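Annexin A8 (Homo sapiens, PDB 1W3W) binds calcium and phospholipids and acts as an anticoagulant, indirectly inhibiting the thromboplastin-specific complex of the blood coagulation cascade. Local coordinates at residues 73-78 against 89-94; 215-220 against 250-255; 103-108 against 113-118; 278-283 against 321-326. One frame throughout, in Å; residues are numbered along the deposited sequence.

Contact 1 (73-78 against 89-94)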
loop_
_atom_site.group_PDB
_atom_site.type_symbol
_atom_site.label_atom_id
_atom_site.label_comp_id
_atom_site.label_asym_id
_atom_site.label_seq_id
_atom_site.Cartn_x
_atom_site.Cartn_y
_atom_site.Cartn_z
ATOM N N GLU A 73 14.676 17.616 -2.113
ATOM C CA GLU A 73 15.866 17.542 -2.970
ATOM C C GLU A 73 17.135 17.572 -2.148
ATOM O O GLU A 73 18.102 16.901 -2.477
ATOM C CB GLU A 73 15.904 18.693 -3.988
ATOM C CG GLU A 73 14.902 18.562 -5.132
ATOM C CD GLU A 73 14.913 17.193 -5.816
ATOM O OE1 GLU A 73 16.009 16.681 -6.164
ATOM O OE2 GLU A 73 13.813 16.617 -6.011
ATOM N N THR A 74 17.120 18.349 -1.071
ATOM C CA THR A 74 18.256 18.449 -0.176
ATOM C C THR A 74 18.462 17.126 0.563
ATOM O O THR A 74 19.580 16.628 0.654
ATOM C CB THR A 74 18.039 19.611 0.806
ATOM O OG1 THR A 74 17.995 20.836 0.074
ATOM C CG2 THR A 74 19.215 19.790 1.752
ATOM N N LEU A 75 17.374 16.555 1.070
ATOM C CA LEU A 75 17.408 15.237 1.706
ATOM C C LEU A 75 17.961 14.147 0.765
ATOM O O LEU A 75 18.749 13.303 1.185
ATOM C CB LEU A 75 15.994 14.839 2.165
ATOM C CG LEU A 75 15.519 15.004 3.624
ATOM C CD1 LEU A 75 16.380 15.833 4.516
ATOM C CD2 LEU A 75 14.037 15.457 3.665
ATOM N N LYS A 76 17.538 14.172 -0.499
ATOM C CA LYS A 76 17.996 13.200 -1.503
ATOM C C LYS A 76 19.510 13.287 -1.738
ATOM O O LYS A 76 20.179 12.269 -1.892
ATOM C CB LYS A 76 17.268 13.394 -2.846
ATOM C CG LYS A 76 15.869 12.827 -2.907
ATOM C CD LYS A 76 15.353 12.746 -4.355
ATOM C CE LYS A 76 13.837 12.906 -4.427
ATOM N NZ LYS A 76 13.185 12.126 -5.543
ATOM N N SER A 77 20.040 14.505 -1.749
ATOM C CA SER A 77 21.466 14.737 -1.934
ATOM C C SER A 77 22.310 14.407 -0.704
ATOM O O SER A 77 23.418 13.896 -0.826
ATOM C CB SER A 77 21.698 16.201 -2.302
ATOM O OG SER A 77 20.846 16.564 -3.380
ATOM N N GLU A 78 21.796 14.701 0.480
ATOM C CA GLU A 78 22.590 14.591 1.687
ATOM C C GLU A 78 22.613 13.180 2.236
ATOM O O GLU A 78 23.573 12.791 2.871
ATOM C CB GLU A 78 22.063 15.557 2.760
ATOM C CG GLU A 78 22.325 17.015 2.431
ATOM C CD GLU A 78 23.806 17.304 2.282
ATOM O OE1 GLU A 78 24.562 16.984 3.225
ATOM O OE2 GLU A 78 24.205 17.813 1.212
ATOM N N ALA A 89 10.364 9.135 1.350
ATOM C CA ALA A 89 8.998 8.622 1.330
ATOM C C ALA A 89 8.090 9.389 2.304
ATOM O O ALA A 89 6.964 9.717 1.967
ATOM C CB ALA A 89 8.971 7.132 1.650
ATOM N N LEU A 90 8.607 9.718 3.480
ATOM C CA LEU A 90 7.851 10.467 4.490
ATOM C C LEU A 90 7.474 11.858 4.041
ATOM O O LEU A 90 6.512 12.426 4.528
ATOM C CB LEU A 90 8.671 10.565 5.797
ATOM C CG LEU A 90 8.789 9.262 6.567
ATOM C CD1 LEU A 90 9.797 9.405 7.713
ATOM C CD2 LEU A 90 7.431 8.829 7.104
ATOM N N MET A 91 8.244 12.402 3.109
ATOM C CA MET A 91 8.044 13.772 2.606
ATOM C C MET A 91 6.975 13.914 1.536
ATOM O O MET A 91 6.523 15.030 1.257
ATOM C CB MET A 91 9.363 14.336 2.060
ATOM C CG MET A 91 10.426 14.579 3.103
ATOM S SD MET A 91 9.881 15.575 4.531
ATOM C CE MET A 91 9.328 16.996 3.767
ATOM N N TYR A 92 6.562 12.807 0.931
ATOM C CA TYR A 92 5.490 12.854 -0.050
ATOM C C TYR A 92 4.132 12.987 0.630
ATOM O O TYR A 92 3.829 12.264 1.585
ATOM C CB TYR A 92 5.502 11.608 -0.960
ATOM C CG TYR A 92 6.478 11.739 -2.101
ATOM C CD1 TYR A 92 7.830 11.526 -1.903
ATOM C CD2 TYR A 92 6.055 12.092 -3.372
ATOM C CE1 TYR A 92 8.743 11.665 -2.939
ATOM C CE2 TYR A 92 6.958 12.229 -4.422
ATOM C CZ TYR A 92 8.302 12.022 -4.193
ATOM O OH TYR A 92 9.219 12.164 -5.210
ATOM N N PRO A 93 3.289 13.884 0.129
ATOM C CA PRO A 93 1.899 13.905 0.587
ATOM C C PRO A 93 1.216 12.576 0.236
ATOM O O PRO A 93 1.634 11.890 -0.709
ATOM C CB PRO A 93 1.268 15.068 -0.197
ATOM C CG PRO A 93 2.390 15.837 -0.778
ATOM C CD PRO A 93 3.557 14.905 -0.899
ATOM N N PRO A 94 0.178 12.211 0.966
ATOM C CA PRO A 94 -0.644 11.065 0.576
ATOM C C PRO A 94 -1.169 11.207 -0.868
ATOM O O PRO A 94 -1.358 12.327 -1.352
ATOM C CB PRO A 94 -1.801 11.095 1.580
ATOM C CG PRO A 94 -1.641 12.293 2.368
ATOM C CD PRO A 94 -0.297 12.850 2.198
#
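The phenol ring of Y92 is the flat group that takes part here, and neither of its faces is covered by 73-78. K76 instead approaches the hydroxyl end of the ring, where its NZ stops 4.0 Å from Y92 OH, too far for a direct hydrogen bond. Y92 also touches Y97 and K100 of helix 96-107. A lysine suits this place because its long side chain spans to V88 and E84 of helix 81-91 and brings NZ near Y92 OH. The apolar half of the contact is buried. The methyl CD2 of L75 meets M91 CG at 3.8 Å, the two side chains crossing at about a right angle. In M91 the first torsion (chi1 -67°) sets CG beside the backbone N and brings it to the leucine; bends at chi2 and chi3 then fold SD and CE back, as a flexible, unbranched thioether can do against its neighbours. L75 also rests on I87 and M34, so it belongs to the interior of the first annexin repeat. The carbonyls of L90, M91 and Y92 accept hydrogen bonds from R56, Q57 and N53 of helix 53-67. The chemistry is thus divided: the L75-M91 pair is a buried van der Waals contact, no hydrogen bond joins the two segments, and the backbone carbonyls of 90-92 are bonded to a third helix.

Contact 2 (215-220 against 250-255)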
loop_
_atom_site.group_PDB
_atom_site.type_symbol
_atom_site.label_atom_id
_atom_site.label_comp_id
_atom_site.label_asym_id
_atom_site.label_seq_id
_atom_site.Cartn_x
_atom_site.Cartn_y
_atom_site.Cartn_z
ATOM N N ARG A 215 -20.948 -11.682 1.519
ATOM C CA ARG A 215 -22.075 -12.598 1.415
ATOM C C ARG A 215 -21.856 -13.620 0.286
ATOM O O ARG A 215 -22.237 -14.767 0.424
ATOM C CB ARG A 215 -23.376 -11.822 1.217
ATOM C CG ARG A 215 -24.618 -12.691 1.130
ATOM C CD ARG A 215 -25.033 -13.301 2.453
ATOM N NE ARG A 215 -26.475 -13.536 2.470
ATOM C CZ ARG A 215 -27.403 -12.626 2.791
ATOM N NH1 ARG A 215 -27.066 -11.384 3.148
ATOM N NH2 ARG A 215 -28.684 -12.970 2.761
ATOM N N VAL A 216 -21.267 -13.195 -0.828
ATOM C CA VAL A 216 -20.963 -14.103 -1.914
ATOM C C VAL A 216 -20.011 -15.200 -1.414
ATOM O O VAL A 216 -20.209 -16.360 -1.739
ATOM C CB VAL A 216 -20.367 -13.380 -3.146
ATOM C CG1 VAL A 216 -19.828 -14.369 -4.160
ATOM C CG2 VAL A 216 -21.405 -12.484 -3.807
ATOM N N PHE A 217 -19.007 -14.837 -0.614
ATOM C CA PHE A 217 -18.034 -15.816 -0.135
ATOM C C PHE A 217 -18.694 -16.834 0.774
ATOM O O PHE A 217 -18.382 -18.013 0.703
ATOM C CB PHE A 217 -16.870 -15.164 0.611
ATOM C CG PHE A 217 -16.056 -14.214 -0.209
ATOM C CD1 PHE A 217 -16.083 -14.229 -1.600
ATOM C CD2 PHE A 217 -15.227 -13.314 0.422
ATOM C CE1 PHE A 217 -15.315 -13.352 -2.331
ATOM C CE2 PHE A 217 -14.467 -12.434 -0.312
ATOM C CZ PHE A 217 -14.528 -12.442 -1.681
ATOM N N GLU A 218 -19.600 -16.376 1.630
ATOM C CA GLU A 218 -20.386 -17.268 2.480
ATOM C C GLU A 218 -21.201 -18.260 1.657
ATOM O O GLU A 218 -21.166 -19.461 1.922
ATOM C CB GLU A 218 -21.365 -16.469 3.342
ATOM C CG GLU A 218 -20.782 -15.744 4.528
ATOM C CD GLU A 218 -21.880 -15.051 5.330
ATOM O OE1 GLU A 218 -22.656 -15.761 6.015
ATOM O OE2 GLU A 218 -21.998 -13.809 5.239
ATOM N N GLU A 219 -21.956 -17.750 0.679
ATOM C CA GLU A 219 -22.798 -18.592 -0.180
ATOM C C GLU A 219 -21.966 -19.563 -1.010
ATOM O O GLU A 219 -22.357 -20.721 -1.207
ATOM C CB GLU A 219 -23.668 -17.740 -1.124
ATOM C CG GLU A 219 -24.728 -16.902 -0.430
ATOM C CD GLU A 219 -25.678 -17.746 0.405
ATOM O OE1 GLU A 219 -25.876 -17.409 1.583
ATOM O OE2 GLU A 219 -26.207 -18.756 -0.107
ATOM N N TYR A 220 -20.826 -19.085 -1.500
ATOM C CA TYR A 220 -19.935 -19.905 -2.292
ATOM C C TYR A 220 -19.479 -21.145 -1.500
ATOM O O TYR A 220 -19.428 -22.238 -2.040
ATOM C CB TYR A 220 -18.726 -19.102 -2.759
ATOM C CG TYR A 220 -17.770 -19.946 -3.540
ATOM C CD1 TYR A 220 -17.990 -20.211 -4.882
ATOM C CD2 TYR A 220 -16.661 -20.524 -2.928
ATOM C CE1 TYR A 220 -17.123 -21.007 -5.598
ATOM C CE2 TYR A 220 -15.785 -21.316 -3.639
ATOM C CZ TYR A 220 -16.017 -21.564 -4.962
ATOM O OH TYR A 220 -15.142 -22.347 -5.674
ATOM N N CYS A 250 -8.279 -8.176 1.324
ATOM C CA CYS A 250 -8.626 -6.779 1.602
ATOM C C CYS A 250 -10.114 -6.604 1.916
ATOM O O CYS A 250 -10.505 -5.726 2.677
ATOM C CB CYS A 250 -8.221 -5.886 0.435
ATOM S SG CYS A 250 -6.429 -5.636 0.342
ATOM N N THR A 251 -10.937 -7.463 1.338
ATOM C CA THR A 251 -12.374 -7.443 1.579
ATOM C C THR A 251 -12.703 -7.938 2.975
ATOM O O THR A 251 -13.550 -7.371 3.647
ATOM C CB THR A 251 -13.068 -8.338 0.529
ATOM O OG1 THR A 251 -12.915 -7.749 -0.764
ATOM C CG2 THR A 251 -14.573 -8.408 0.752
ATOM N N GLN A 252 -12.035 -9.004 3.395
ATOM C CA GLN A 252 -12.272 -9.636 4.690
ATOM C C GLN A 252 -11.757 -8.793 5.865
ATOM O O GLN A 252 -12.471 -8.553 6.829
ATOM C CB GLN A 252 -11.598 -11.008 4.717
ATOM C CG GLN A 252 -12.252 -11.969 3.757
ATOM C CD GLN A 252 -11.505 -13.274 3.604
ATOM O OE1 GLN A 252 -12.116 -14.295 3.286
ATOM N NE2 GLN A 252 -10.194 -13.250 3.813
ATOM N N ASN A 253 -10.515 -8.336 5.771
ATOM C CA ASN A 253 -9.940 -7.467 6.790
ATOM C C ASN A 253 -8.700 -6.795 6.244
ATOM O O ASN A 253 -7.659 -7.410 6.097
ATOM C CB ASN A 253 -9.606 -8.248 8.074
ATOM C CG ASN A 253 -9.356 -7.331 9.274
ATOM O OD1 ASN A 253 -8.563 -6.392 9.205
ATOM N ND2 ASN A 253 -10.039 -7.608 10.385
ATOM N N LEU A 254 -8.833 -5.511 5.956
ATOM C CA LEU A 254 -7.751 -4.715 5.401
ATOM C C LEU A 254 -6.523 -4.620 6.318
ATOM O O LEU A 254 -5.392 -4.677 5.860
ATOM C CB LEU A 254 -8.301 -3.326 5.132
ATOM C CG LEU A 254 -7.487 -2.381 4.284
ATOM C CD1 LEU A 254 -7.132 -3.020 2.945
ATOM C CD2 LEU A 254 -8.308 -1.106 4.117
ATOM N N HIS A 255 -6.759 -4.464 7.612
ATOM C CA HIS A 255 -5.678 -4.291 8.576
ATOM C C HIS A 255 -4.836 -5.556 8.668
ATOM O O HIS A 255 -3.613 -5.503 8.745
ATOM C CB HIS A 255 -6.247 -3.927 9.958
ATOM C CG HIS A 255 -7.312 -2.878 9.909
ATOM N ND1 HIS A 255 -7.087 -1.619 9.397
ATOM C CD2 HIS A 255 -8.616 -2.909 10.273
ATOM C CE1 HIS A 255 -8.202 -0.912 9.464
ATOM N NE2 HIS A 255 -9.145 -1.674 9.993
#
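F217 reaches from helix 210-224 toward the end of helix 238-252, and the CE2 corner of its ring comes 4.2 Å from the methyl CG2 of T251. The methyl meets the ring at a slant. Conformation explains the pairing on both sides. F217 has CG beside its backbone N (chi1 -61°), a setting that carries the ring outward from the helix to the neighbouring one, where it also leans on I228. In T251 the hydroxyl and the methyl are sorted by chi1 of -67°: OG1 sits beside the backbone N and bonds to the carbonyl of V247 one turn earlier, while CG2 lies anti to that N and meets the phenylalanine. The T251 side chain also touches A210, L213 and L214. Threonine suits the place because it satisfies its hydroxyl within its own helix and still offers a methyl. Q252, the next residue, lies beside the ring with its longer side chain and touches E229 as well. The chain then turns sharply at N253, which leaves the helical conformation and serves as N-cap of helix 254-266, its OD1 accepting from S256 N. Asparagine is a favoured cap because its short side chain brings OD1 to a backbone N-H of the first turn. The contact lies at the passage from the third to the fourth annexin repeat, and its chemistry is modest: loose van der Waals touching without a hydrogen bond across, while T251 OG1 bonds within its helix and N253 OD1 caps the next one.

Contact 3 (103-108 against 113-118)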
loop_
_atom_site.group_PDB
_atom_site.type_symbol
_atom_site.label_atom_id
_atom_site.label_comp_id
_atom_site.label_asym_id
_atom_site.label_seq_id
_atom_site.Cartn_x
_atom_site.Cartn_y
_atom_site.Cartn_z
ATOM N N HIS A 103 4.420 4.712 -10.509
ATOM C CA HIS A 103 5.308 5.147 -11.601
ATOM C C HIS A 103 6.626 4.393 -11.554
ATOM O O HIS A 103 7.074 3.874 -12.577
ATOM C CB HIS A 103 5.576 6.646 -11.504
ATOM C CG HIS A 103 6.357 7.213 -12.658
ATOM N ND1 HIS A 103 5.768 7.577 -13.852
ATOM C CD2 HIS A 103 7.671 7.515 -12.782
ATOM C CE1 HIS A 103 6.687 8.079 -14.661
ATOM N NE2 HIS A 103 7.851 8.050 -14.036
ATOM N N ASP A 104 7.239 4.336 -10.369
ATOM C CA ASP A 104 8.483 3.614 -10.180
ATOM C C ASP A 104 8.334 2.136 -10.525
ATOM O O ASP A 104 9.269 1.527 -11.032
ATOM C CB ASP A 104 8.992 3.714 -8.742
ATOM C CG ASP A 104 9.545 5.076 -8.393
ATOM O OD1 ASP A 104 9.646 5.964 -9.276
ATOM O OD2 ASP A 104 9.865 5.350 -7.220
ATOM N N ALA A 105 7.168 1.558 -10.245
ATOM C CA ALA A 105 6.935 0.147 -10.528
ATOM C C ALA A 105 6.975 -0.161 -12.020
ATOM O O ALA A 105 7.273 -1.290 -12.397
ATOM C CB ALA A 105 5.608 -0.315 -9.950
ATOM N N MET A 106 6.644 0.828 -12.855
ATOM C CA MET A 106 6.568 0.651 -14.301
ATOM C C MET A 106 7.704 1.299 -15.116
ATOM O O MET A 106 7.931 0.878 -16.235
ATOM C CB MET A 106 5.236 1.179 -14.820
ATOM C CG MET A 106 4.057 0.302 -14.461
ATOM S SD MET A 106 2.529 0.952 -15.068
ATOM C CE MET A 106 2.227 2.221 -13.868
ATOM N N LYS A 107 8.434 2.266 -14.565
ATOM C CA LYS A 107 9.403 3.052 -15.357
ATOM C C LYS A 107 10.768 2.380 -15.546
ATOM O O LYS A 107 11.588 2.828 -16.353
ATOM C CB LYS A 107 9.639 4.416 -14.709
ATOM C CG LYS A 107 10.681 4.400 -13.571
ATOM C CD LYS A 107 10.790 5.778 -12.911
ATOM C CE LYS A 107 12.185 6.047 -12.333
ATOM N NZ LYS A 107 12.327 5.562 -10.925
ATOM N N GLY A 108 11.028 1.346 -14.759
ATOM C CA GLY A 108 12.322 0.708 -14.755
ATOM C C GLY A 108 12.376 -0.488 -15.674
ATOM O O GLY A 108 11.579 -0.641 -16.593
ATOM N N GLU A 113 4.866 -5.857 -10.490
ATOM C CA GLU A 113 3.430 -6.085 -10.559
ATOM C C GLU A 113 2.834 -6.142 -9.161
ATOM O O GLU A 113 1.726 -5.688 -8.951
ATOM C CB GLU A 113 3.113 -7.376 -11.335
ATOM C CG GLU A 113 3.522 -7.296 -12.802
ATOM C CD GLU A 113 3.217 -8.553 -13.600
ATOM O OE1 GLU A 113 3.042 -8.426 -14.836
ATOM O OE2 GLU A 113 3.155 -9.659 -13.012
ATOM N N GLY A 114 3.600 -6.677 -8.216
ATOM C CA GLY A 114 3.191 -6.764 -6.827
ATOM C C GLY A 114 2.877 -5.416 -6.191
ATOM O O GLY A 114 1.969 -5.328 -5.386
ATOM N N VAL A 115 3.627 -4.378 -6.554
ATOM C CA VAL A 115 3.390 -3.028 -6.059
ATOM C C VAL A 115 2.048 -2.534 -6.568
ATOM O O VAL A 115 1.245 -1.989 -5.812
ATOM C CB VAL A 115 4.517 -2.039 -6.502
ATOM C CG1 VAL A 115 4.167 -0.603 -6.124
ATOM C CG2 VAL A 115 5.838 -2.426 -5.884
ATOM N N ILE A 116 1.798 -2.758 -7.856
ATOM C CA ILE A 116 0.578 -2.289 -8.499
ATOM C C ILE A 116 -0.658 -2.988 -7.935
ATOM O O ILE A 116 -1.659 -2.341 -7.656
ATOM C CB ILE A 116 0.637 -2.474 -10.052
ATOM C CG1 ILE A 116 1.887 -1.793 -10.634
ATOM C CG2 ILE A 116 -0.630 -1.883 -10.688
ATOM C CD1 ILE A 116 2.177 -2.128 -12.125
ATOM N N ILE A 117 -0.567 -4.303 -7.746
ATOM C CA ILE A 117 -1.654 -5.095 -7.155
ATOM C C ILE A 117 -2.029 -4.588 -5.752
ATOM O O ILE A 117 -3.205 -4.375 -5.441
ATOM C CB ILE A 117 -1.224 -6.591 -7.085
ATOM C CG1 ILE A 117 -1.219 -7.203 -8.494
ATOM C CG2 ILE A 117 -2.123 -7.387 -6.142
ATOM C CD1 ILE A 117 -0.383 -8.466 -8.647
ATOM N N GLU A 118 -1.011 -4.421 -4.913
ATOM C CA GLU A 118 -1.185 -3.997 -3.526
ATOM C C GLU A 118 -1.934 -2.687 -3.454
ATOM O O GLU A 118 -2.902 -2.563 -2.715
ATOM C CB GLU A 118 0.188 -3.877 -2.847
ATOM C CG GLU A 118 0.200 -3.190 -1.489
ATOM C CD GLU A 118 1.594 -2.705 -1.130
ATOM O OE1 GLU A 118 2.474 -3.547 -0.891
ATOM O OE2 GLU A 118 1.808 -1.484 -1.093
#
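A105 and V115 face each other inside a helical hairpin of the all-helical annexin repeat, the second of four. The segments of helices 96-107 and 113-122 run nearly antiparallel, at 150° between their directions, with axes 8.9 Å apart. The small bump is the methyl of A105, which settles into the shallow dip between two neighbouring side chains of the partner helix: its CB lies 4.0 Å from V115 CB and 4.1 Å from I116 CG1. Alanine suits the spot, since a single methyl lets the backbones come within 6.5 Å between the CA atoms of A105 and V115. On the flank of this bump a second pair interlocks, M106 CG against I116 CD1 at 3.9 Å, with the two chains crossing at about a right angle. I116 keeps its longer branch extended (chi2 170°), which pushes CD1 forward to the methionine, and its bulk also fills space against I147 and L159. M106 runs straight through CG and SD before bending at its last bond, and its side chain also touches L143, D146 and D150 of helix 143-150. The connection between the helices is a tight loop, with a backbone hydrogen bond between A105 and K112 closing it; the corresponding loop of the fourth repeat supplies M266, G268 and G270 to the calcium site, which D310 completes. Elsewhere on helix 96-107, D104 OD2 pairs with K100, while K107 NZ forms a salt bridge of 3.2 Å with D104 OD1, meeting that oxygen from above the carboxylate plane.

Contact 4 (278-283 against 321-326)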
loop_
_atom_site.group_PDB
_atom_site.type_symbol
_atom_site.label_atom_id
_atom_site.label_comp_id
_atom_site.label_asym_id
_atom_site.label_seq_id
_atom_site.Cartn_x
_atom_site.Cartn_y
_atom_site.Cartn_z
ATOM N N ARG A 278 6.950 1.272 2.163
ATOM C CA ARG A 278 5.704 1.774 1.598
ATOM C C ARG A 278 4.511 1.532 2.503
ATOM O O ARG A 278 3.666 2.409 2.690
ATOM C CB ARG A 278 5.454 1.139 0.224
ATOM C CG ARG A 278 4.235 1.677 -0.509
ATOM C CD ARG A 278 4.051 1.084 -1.913
ATOM N NE ARG A 278 4.069 -0.371 -1.850
ATOM C CZ ARG A 278 5.086 -1.157 -2.209
ATOM N NH1 ARG A 278 6.209 -0.671 -2.687
ATOM N NH2 ARG A 278 4.977 -2.460 -2.063
ATOM N N ASN A 279 4.439 0.344 3.078
ATOM C CA ASN A 279 3.316 0.005 3.928
ATOM C C ASN A 279 3.344 0.696 5.274
ATOM O O ASN A 279 2.299 1.139 5.754
ATOM C CB ASN A 279 3.190 -1.511 4.031
ATOM C CG ASN A 279 2.662 -2.099 2.756
ATOM O OD1 ASN A 279 3.415 -2.605 1.915
ATOM N ND2 ASN A 279 1.375 -1.970 2.562
ATOM N N ILE A 280 4.529 0.830 5.875
ATOM C CA ILE A 280 4.641 1.552 7.139
ATOM C C ILE A 280 4.345 3.036 6.922
ATOM O O ILE A 280 3.588 3.633 7.678
ATOM C CB ILE A 280 6.024 1.326 7.807
ATOM C CG1 ILE A 280 6.041 -0.081 8.420
ATOM C CG2 ILE A 280 6.295 2.381 8.880
ATOM C CD1 ILE A 280 7.291 -0.440 9.132
ATOM N N VAL A 281 4.928 3.616 5.881
ATOM C CA VAL A 281 4.760 5.029 5.628
ATOM C C VAL A 281 3.314 5.372 5.272
ATOM O O VAL A 281 2.755 6.298 5.844
ATOM C CB VAL A 281 5.720 5.524 4.542
ATOM C CG1 VAL A 281 5.341 6.933 4.084
ATOM C CG2 VAL A 281 7.162 5.505 5.073
ATOM N N SER A 282 2.727 4.629 4.335
ATOM C CA SER A 282 1.389 4.955 3.803
ATOM C C SER A 282 0.268 4.641 4.804
ATOM O O SER A 282 -0.783 5.273 4.763
ATOM C CB SER A 282 1.146 4.290 2.434
ATOM O OG SER A 282 0.985 2.887 2.512
ATOM N N ARG A 283 0.508 3.719 5.740
ATOM C CA ARG A 283 -0.502 3.401 6.756
ATOM C C ARG A 283 -0.265 4.088 8.107
ATOM O O ARG A 283 -1.094 3.983 8.994
ATOM C CB ARG A 283 -0.616 1.892 6.933
ATOM C CG ARG A 283 -0.891 1.139 5.622
ATOM C CD ARG A 283 -2.063 1.690 4.838
ATOM N NE ARG A 283 -3.313 1.458 5.548
ATOM C CZ ARG A 283 -4.520 1.663 5.037
ATOM N NH1 ARG A 283 -4.665 2.146 3.819
ATOM N NH2 ARG A 283 -5.592 1.362 5.753
ATOM N N SER A 321 11.097 4.464 15.237
ATOM C CA SER A 321 10.550 5.741 15.703
ATOM C C SER A 321 9.138 5.945 15.149
ATOM O O SER A 321 8.239 6.377 15.867
ATOM C CB SER A 321 11.476 6.889 15.311
ATOM O OG SER A 321 11.040 8.125 15.840
ATOM N N LEU A 322 8.941 5.579 13.880
ATOM C CA LEU A 322 7.639 5.673 13.217
ATOM C C LEU A 322 6.624 4.710 13.800
ATOM O O LEU A 322 5.483 5.073 14.043
ATOM C CB LEU A 322 7.783 5.338 11.730
ATOM C CG LEU A 322 8.106 6.471 10.780
ATOM C CD1 LEU A 322 8.378 5.870 9.412
ATOM C CD2 LEU A 322 6.963 7.484 10.724
ATOM N N VAL A 323 7.047 3.470 14.017
ATOM C CA VAL A 323 6.175 2.428 14.548
ATOM C C VAL A 323 5.738 2.768 15.974
ATOM O O VAL A 323 4.608 2.503 16.356
ATOM C CB VAL A 323 6.871 1.043 14.492
ATOM C CG1 VAL A 323 6.046 -0.021 15.203
ATOM C CG2 VAL A 323 7.110 0.625 13.036
ATOM N N GLY A 324 6.642 3.356 16.750
ATOM C CA GLY A 324 6.366 3.729 18.127
ATOM C C GLY A 324 6.370 2.548 19.084
ATOM O O GLY A 324 6.788 1.439 18.738
ATOM N N SER A 325 5.896 2.787 20.300
ATOM C CA SER A 325 5.895 1.748 21.326
ATOM C C SER A 325 5.165 0.486 20.838
ATOM O O SER A 325 4.076 0.555 20.295
ATOM C CB SER A 325 5.280 2.257 22.637
ATOM O OG SER A 325 5.475 1.285 23.661
ATOM N N ASP A 326 5.796 -0.666 21.038
ATOM C CA ASP A 326 5.292 -1.922 20.518
ATOM C C ASP A 326 5.535 -3.059 21.524
ATOM O O ASP A 326 6.309 -3.981 21.244
ATOM C CB ASP A 326 6.007 -2.189 19.190
ATOM C CG ASP A 326 5.293 -3.188 18.313
ATOM O OD1 ASP A 326 5.893 -3.560 17.289
ATOM O OD2 ASP A 326 4.160 -3.653 18.539
#
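I280 and V323 mark the closest backbone approach, 7.6 Å between their CA atoms. Segment 278-283 is helical, whereas 321-326 carries the last turn of helix 313-323 and then unwinds at G324, whose positive phi of 76° is easily adopted by a residue without a side chain. Between them I280 does the bridging with both of its branches. Its CG2 meets L322 CD1 at 4.1 Å, and its CD1 meets V323 CG2 at the same distance, the isoleucine and valine crossing at about a right angle. The CG1 branch is extended (chi2 -178°), so the terminal methyl is carried out to V323 while CG2 remains closer to the helix for L322. Branched apolar residues suit this buried position because they fill it in two directions at once. Behind the contact, S282 OG bonds back to R278 O at 2.7 Å; the backbone N of S282 reaches that carbonyl from the opposite face. Around this interior of the fourth annexin repeat, I280 and V323 also pack on I307 of helix 303-310, which leads to the calcium ligand D310, while L322 and V281 meet L86 and L90 of helix 81-91 in the first repeat.

Along the chain the order is contact 1, contact 3, contact 2, contact 4, each closing before the next opens. Contacts 1 and 2 lie farthest apart, with centres 37 Å from each other on opposite sides of the molecule. Contact 4 ties the set together. Its centre is 17 Å from that of contact 1, where A89 O lies 3.9 Å from V281 CG1, joining the first and fourth repeats, and L254 of contact 2 touches R283. Toward contact 3, 21 Å away between centres, E118 OE2 and R278 NE form a salt bridge of 2.6 Å. That charged link between the second and fourth repeats fits the polar centre of annexins, around which the apolar cores of the four repeats are assembled.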